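Local coordinates for protein UDP-glucose 4-epimerase (Brucella ovis, PDB 4WOK) that probably interconverts UDP-glucose and UDP-galactose by inverting the configuration at sugar C4, using a bound NAD as its redox cofactor, at residues Y173-Y178 and N256-L261; L239-V244 and L310-V315. The protein carries 2 engineered substitutions. One frame throughout, in Å; residues are numbered along the deposited sequence.

Interaction 1: residues Y173-Y178 and N256-L261. With NAD (nicotinamide-adenine-dinucleotide), chain B.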
# COMPACT_ATOMS: atom_id res chain seq x y z
N TYR A 173 5.92 -14.98 -8.34
CA TYR A 173 5.39 -13.82 -7.63
C TYR A 173 6.38 -13.13 -6.74
O TYR A 173 7.40 -13.68 -6.35
CB TYR A 173 4.18 -14.23 -6.78
CG TYR A 173 4.55 -15.10 -5.60
CD1 TYR A 173 4.65 -16.48 -5.74
CD2 TYR A 173 4.79 -14.55 -4.35
CE1 TYR A 173 4.98 -17.28 -4.67
CE2 TYR A 173 5.12 -15.34 -3.27
CZ TYR A 173 5.22 -16.71 -3.44
OH TYR A 173 5.55 -17.52 -2.37
N VAL A 174 6.02 -11.90 -6.39
CA VAL A 174 6.70 -11.11 -5.38
C VAL A 174 5.62 -10.53 -4.52
O VAL A 174 4.71 -9.87 -5.03
CB VAL A 174 7.56 -9.98 -5.98
CG1 VAL A 174 8.15 -9.10 -4.87
CG2 VAL A 174 8.66 -10.54 -6.87
N ALA A 175 5.69 -10.79 -3.22
CA ALA A 175 4.77 -10.18 -2.27
C ALA A 175 5.50 -9.03 -1.61
O ALA A 175 6.63 -9.19 -1.16
CB ALA A 175 4.28 -11.20 -1.24
N LEU A 176 4.86 -7.86 -1.57
CA LEU A 176 5.50 -6.68 -1.01
C LEU A 176 4.74 -6.21 0.23
O LEU A 176 3.56 -5.87 0.15
CB LEU A 176 5.56 -5.56 -2.06
CG LEU A 176 6.38 -5.88 -3.32
CD1 LEU A 176 6.22 -4.76 -4.35
CD2 LEU A 176 7.86 -6.10 -3.00
N ARG A 177 5.44 -6.20 1.36
CA ARG A 177 4.85 -5.87 2.65
C ARG A 177 5.29 -4.48 3.10
O ARG A 177 6.48 -4.16 3.09
CB ARG A 177 5.25 -6.92 3.71
CG ARG A 177 4.94 -8.36 3.34
CD ARG A 177 5.49 -9.32 4.40
NE ARG A 177 5.26 -10.73 4.07
CZ ARG A 177 6.08 -11.72 4.43
NH1 ARG A 177 7.18 -11.46 5.11
NH2 ARG A 177 5.80 -12.97 4.10
N TYR A 178 4.33 -3.65 3.51
CA TYR A 178 4.67 -2.34 4.05
C TYR A 178 3.56 -1.89 4.98
O TYR A 178 2.48 -2.48 5.00
CB TYR A 178 4.89 -1.32 2.92
CG TYR A 178 3.79 -1.31 1.87
CD1 TYR A 178 3.78 -2.23 0.82
CD2 TYR A 178 2.78 -0.36 1.91
CE1 TYR A 178 2.79 -2.22 -0.13
CE2 TYR A 178 1.79 -0.32 0.96
CZ TYR A 178 1.79 -1.26 -0.06
OH TYR A 178 0.79 -1.23 -1.00
N ASN A 256 10.82 -16.39 -6.55
CA ASN A 256 9.72 -15.81 -5.78
C ASN A 256 10.25 -15.10 -4.54
O ASN A 256 11.24 -15.53 -3.94
CB ASN A 256 8.72 -16.90 -5.39
CG ASN A 256 8.14 -17.62 -6.59
OD1 ASN A 256 7.96 -17.03 -7.67
ND2 ASN A 256 7.83 -18.89 -6.42
N LEU A 257 9.60 -14.01 -4.16
CA LEU A 257 10.08 -13.19 -3.05
C LEU A 257 8.94 -12.72 -2.18
O LEU A 257 7.82 -12.54 -2.65
CB LEU A 257 10.83 -11.95 -3.57
CG LEU A 257 12.18 -12.04 -4.26
CD1 LEU A 257 12.59 -10.64 -4.70
CD2 LEU A 257 13.22 -12.66 -3.33
N ALA A 258 9.24 -12.52 -0.90
CA ALA A 258 8.38 -11.74 -0.02
C ALA A 258 9.28 -10.81 0.79
O ALA A 258 10.07 -11.28 1.61
CB ALA A 258 7.55 -12.64 0.89
N VAL A 259 9.20 -9.51 0.52
CA VAL A 259 10.08 -8.55 1.18
C VAL A 259 9.32 -7.34 1.75
O VAL A 259 8.27 -6.95 1.24
CB VAL A 259 11.18 -8.04 0.22
CG1 VAL A 259 12.03 -9.20 -0.30
CG2 VAL A 259 10.59 -7.25 -0.92
N ASN A 260 9.89 -6.77 2.81
CA ASN A 260 9.42 -5.53 3.41
C ASN A 260 9.83 -4.30 2.61
O ASN A 260 10.92 -4.26 2.03
CB ASN A 260 9.97 -5.37 4.83
CG ASN A 260 9.47 -6.43 5.79
OD1 ASN A 260 8.40 -7.01 5.59
ND2 ASN A 260 10.23 -6.67 6.85
N LEU A 261 8.97 -3.29 2.60
CA LEU A 261 9.29 -1.99 2.01
C LEU A 261 9.20 -0.91 3.08
O LEU A 261 8.23 -0.85 3.83
CB LEU A 261 8.34 -1.66 0.86
CG LEU A 261 8.29 -2.64 -0.30
CD1 LEU A 261 7.27 -2.18 -1.33
CD2 LEU A 261 9.66 -2.79 -0.93
PA NAD B . -7.24 2.35 -2.70
O1A NAD B . -8.59 1.89 -2.17
O2A NAD B . -6.94 3.75 -3.13
O5B NAD B . -7.02 1.42 -4.15
C5B NAD B . -7.77 0.23 -4.12
C4B NAD B . -8.22 0.03 -5.58
O4B NAD B . -8.75 -1.30 -5.76
C3B NAD B . -9.36 1.04 -5.76
O3B NAD B . -9.15 1.71 -6.97
C2B NAD B . -10.62 0.12 -5.81
O2B NAD B . -11.58 0.66 -6.62
C1B NAD B . -10.01 -1.18 -6.45
N9A NAD B . -10.75 -2.39 -6.05
C8A NAD B . -11.12 -2.82 -4.76
N7A NAD B . -11.76 -4.00 -4.77
C5A NAD B . -11.80 -4.34 -6.13
C6A NAD B . -12.35 -5.46 -6.79
N6A NAD B . -12.98 -6.45 -6.08
N1A NAD B . -12.25 -5.56 -8.14
C2A NAD B . -11.61 -4.54 -8.81
N3A NAD B . -11.05 -3.40 -8.30
C4A NAD B . -11.17 -3.36 -6.94
O3 NAD B . -6.30 1.67 -1.59
PN NAD B . -4.71 1.89 -1.73
O1N NAD B . -4.15 2.37 -3.04
O2N NAD B . -4.30 2.37 -0.39
O5D NAD B . -3.96 0.35 -1.49
C5D NAD B . -4.28 -0.54 -2.43
C4D NAD B . -3.44 -1.78 -2.12
O4D NAD B . -2.33 -1.39 -1.21
C3D NAD B . -4.30 -2.79 -1.33
O3D NAD B . -3.82 -4.05 -1.69
C2D NAD B . -3.90 -2.45 0.11
O2D NAD B . -4.01 -3.49 1.00
C1D NAD B . -2.38 -2.26 -0.13
N1N NAD B . -1.77 -1.56 1.11
C2N NAD B . -2.05 -0.21 1.28
C3N NAD B . -1.50 0.45 2.41
C7N NAD B . -1.79 1.91 2.61
O7N NAD B . -1.30 2.52 3.56
N7N NAD B . -2.62 2.55 1.71
C4N NAD B . -0.71 -0.27 3.31
C5N NAD B . -0.46 -1.63 3.11
C6N NAD B . -1.00 -2.28 1.99

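Interaction 2: residues L239-V244 and L310-V315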
# COMPACT_ATOMS: atom_id res chain seq x y z
N LEU A 239 6.82 3.35 -3.26
CA LEU A 239 6.05 2.11 -3.42
C LEU A 239 5.90 1.77 -4.90
O LEU A 239 6.08 0.62 -5.29
CB LEU A 239 4.67 2.21 -2.75
CG LEU A 239 4.71 2.18 -1.22
CD1 LEU A 239 3.34 2.53 -0.66
CD2 LEU A 239 5.19 0.84 -0.70
N ALA A 240 5.58 2.77 -5.71
CA ALA A 240 5.50 2.58 -7.16
C ALA A 240 6.82 2.00 -7.68
O ALA A 240 6.83 1.00 -8.38
CB ALA A 240 5.17 3.88 -7.86
N ARG A 241 7.92 2.64 -7.31
CA ARG A 241 9.24 2.18 -7.73
C ARG A 241 9.48 0.70 -7.40
O ARG A 241 9.92 -0.07 -8.26
CB ARG A 241 10.34 3.05 -7.09
CG ARG A 241 10.31 4.52 -7.51
CD ARG A 241 11.46 5.33 -6.86
NE ARG A 241 12.73 4.63 -6.96
CZ ARG A 241 13.41 4.16 -5.92
NH1 ARG A 241 12.96 4.34 -4.69
NH2 ARG A 241 14.56 3.51 -6.11
N ALA A 242 9.17 0.30 -6.17
CA ALA A 242 9.41 -1.08 -5.75
C ALA A 242 8.55 -2.09 -6.51
O ALA A 242 9.00 -3.19 -6.82
CB ALA A 242 9.18 -1.21 -4.27
N HIS A 243 7.30 -1.73 -6.77
CA HIS A 243 6.41 -2.65 -7.48
C HIS A 243 6.89 -2.85 -8.90
O HIS A 243 6.79 -3.95 -9.45
CB HIS A 243 4.97 -2.15 -7.46
CG HIS A 243 4.28 -2.33 -6.15
ND1 HIS A 243 4.63 -1.64 -5.01
CD2 HIS A 243 3.24 -3.13 -5.79
CE1 HIS A 243 3.85 -2.00 -4.01
NE2 HIS A 243 2.99 -2.90 -4.45
N VAL A 244 7.45 -1.80 -9.50
CA VAL A 244 7.98 -1.96 -10.86
C VAL A 244 9.32 -2.72 -10.81
O VAL A 244 9.59 -3.56 -11.69
CB VAL A 244 8.14 -0.60 -11.59
CG1 VAL A 244 8.77 -0.80 -12.96
CG2 VAL A 244 6.78 0.07 -11.73
N LEU A 310 16.08 -6.80 -4.46
CA LEU A 310 15.54 -5.93 -5.50
C LEU A 310 16.44 -4.75 -5.84
O LEU A 310 16.19 -4.03 -6.81
CB LEU A 310 14.15 -5.40 -5.09
CG LEU A 310 12.99 -6.40 -5.09
CD1 LEU A 310 11.69 -5.68 -4.77
CD2 LEU A 310 12.91 -7.12 -6.44
N GLY A 311 17.48 -4.55 -5.04
CA GLY A 311 18.29 -3.35 -5.16
C GLY A 311 17.47 -2.11 -4.84
O GLY A 311 17.71 -1.04 -5.41
N PHE A 312 16.51 -2.25 -3.93
CA PHE A 312 15.58 -1.16 -3.62
C PHE A 312 15.92 -0.36 -2.36
O PHE A 312 16.07 -0.93 -1.29
CB PHE A 312 14.16 -1.71 -3.47
CG PHE A 312 13.17 -0.69 -2.96
CD1 PHE A 312 12.69 0.30 -3.79
CD2 PHE A 312 12.72 -0.73 -1.65
CE1 PHE A 312 11.78 1.24 -3.32
CE2 PHE A 312 11.82 0.21 -1.18
CZ PHE A 312 11.36 1.20 -2.02
N HIS A 313 16.03 0.96 -2.52
CA HIS A 313 16.13 1.90 -1.41
C HIS A 313 15.09 2.99 -1.60
O HIS A 313 14.84 3.41 -2.74
CB HIS A 313 17.52 2.53 -1.32
CG HIS A 313 18.64 1.54 -1.41
ND1 HIS A 313 19.14 1.10 -2.62
CD2 HIS A 313 19.33 0.89 -0.45
CE1 HIS A 313 20.10 0.22 -2.40
NE2 HIS A 313 20.24 0.08 -1.10
N THR A 314 14.48 3.46 -0.52
CA THR A 314 13.59 4.62 -0.62
C THR A 314 14.41 5.86 -0.94
O THR A 314 15.51 6.02 -0.42
CB THR A 314 12.79 4.87 0.67
OG1 THR A 314 13.67 4.88 1.80
CG2 THR A 314 11.75 3.78 0.87
N VAL A 315 13.89 6.73 -1.80
CA VAL A 315 14.57 7.99 -2.06
C VAL A 315 13.63 9.18 -1.87
O VAL A 315 14.06 10.32 -1.97
CB VAL A 315 15.17 8.05 -3.49
CG1 VAL A 315 16.15 6.90 -3.70
CG2 VAL A 315 14.08 8.02 -4.55
O HOH W 1 16.52 1.72 -5.51

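Interaction 1: residues Y173-Y178 and N256-L261
Tyr-173 and Asn-256 open the parallel pairing of strand 172-177 with 257-260, the outermost strand on that side of the Rossmann sheet. The Asn-256 amide lies stacked against the tyrosine ring, planes 21° apart, with CB 4.0 Å from the ring centroid. Its OD1 takes the Tyr-173 N-H at 3.0 Å from above its carbonyl plane, standing in for a main-chain carbonyl where the ladder starts. Beyond it the backbones alternate as parallel strands do: Leu-257 N gives to Tyr-173 O, Ala-175 N to Leu-257 O, Val-259 N to Ala-175 O, and Arg-177 N to Val-259 O in an almost straight bond (177°). Leu-261 N closes the run on Arg-177 O at 2.7 Å.

Branched side chains suit the face carrying Val-174, Leu-176, Leu-257 and Val-259. All but Leu-257 are buried, Leu-176 under helix 236-251 and Val-259 under helix 304-310; Leu-176 CD2 reaches Val-259 CG2 at 3.6 Å. On the other face the small methyl of Ala-258 makes room for the extended Arg-177 chain, whose NH2 passes 3.7 Å from Ala-258 CB. Glu-159 pairs with that guanidinium, while Tyr-131 OH bonds both Arg-177 NH1 and Asn-260 OD1.

Tyr-178 CB rests on Leu-261. The Tyr-178 ring reaches NAD, its CE2 3.4 Å from NAD C4N and its OH, bonded to Ser-125, 3.1 Å from NAD O4D. The strand pair therefore positions an aromatic ring beside the nicotinamide, which takes up hydride in this family.

Interaction 2: residues L239-V244 and L310-V315
Arg-241 makes the polar half of this contact, reaching from helix 236-251 to the loop that follows helix 304-310. Its NH1 donates to His-313 O at 2.9 Å with an angle of 164°, and the oxygen sits close to the guanidinium plane. NH2 adds a weak second bond to the same carbonyl. The bend at chi3 (47°) brings the guanidinium to His-313 O. Val-315 CG2 lies as a methyl over one face of that guanidinium, 3.8 Å from Arg-241 NH1. The several N-H groups of an arginine suit it to bond this carbonyl and also make a salt bridge with Asp-238, which lies one turn earlier on the helix and receives NH1. Asp-238 accepts from Val-315 N as well, so a helix carboxylate and a helix arginine grip successive parts of the loop.

A water extends the polar network: it donates to Gly-311 O at 3.0 Å, accepts from His-313 N, and takes a weak bond from Arg-241 NH2.

The loop begins at Gly-311, where the chain leaves helix 304-310 with positive phi, a conformation that favours glycine. In the Rossmann-type epimerase fold helix 236-251 flanks the parallel sheet, and here the loop runs along the flank of the helix, beside the edge strand 257-260.

A CH-pi contact supplies the apolar part. Ala-242, with just a methyl, lets the Phe-312 ring come close: Ala-242 CB sits over one ring face, 3.9 Å from the centroid. With CG anti to the backbone N (chi1 172°), Phe-312 places its ring against Ala-242.

Overall arrangement
Of the four segments, that on strand 172-177 comes first from the N terminus, then those on helix 236-251 and strand 257-260, and finally the loop after helix 304-310. Interaction 1 closes a loop of 77 residues between its segments and interaction 2 one of 65. Since the segments alternate along the chain, the two closures cross. Strand 257-260 is the next element after helix 236-251, so the second segment of interaction 1 follows the first of interaction 2. The contacts also touch: Leu-261 CD1 meets Ala-242 CB at 3.6 Å, and Leu-261 CD2 lies near Phe-312. Together they tie the two strands at one edge of the parallel sheet to the helix on its face and to the loop after helix 304-310.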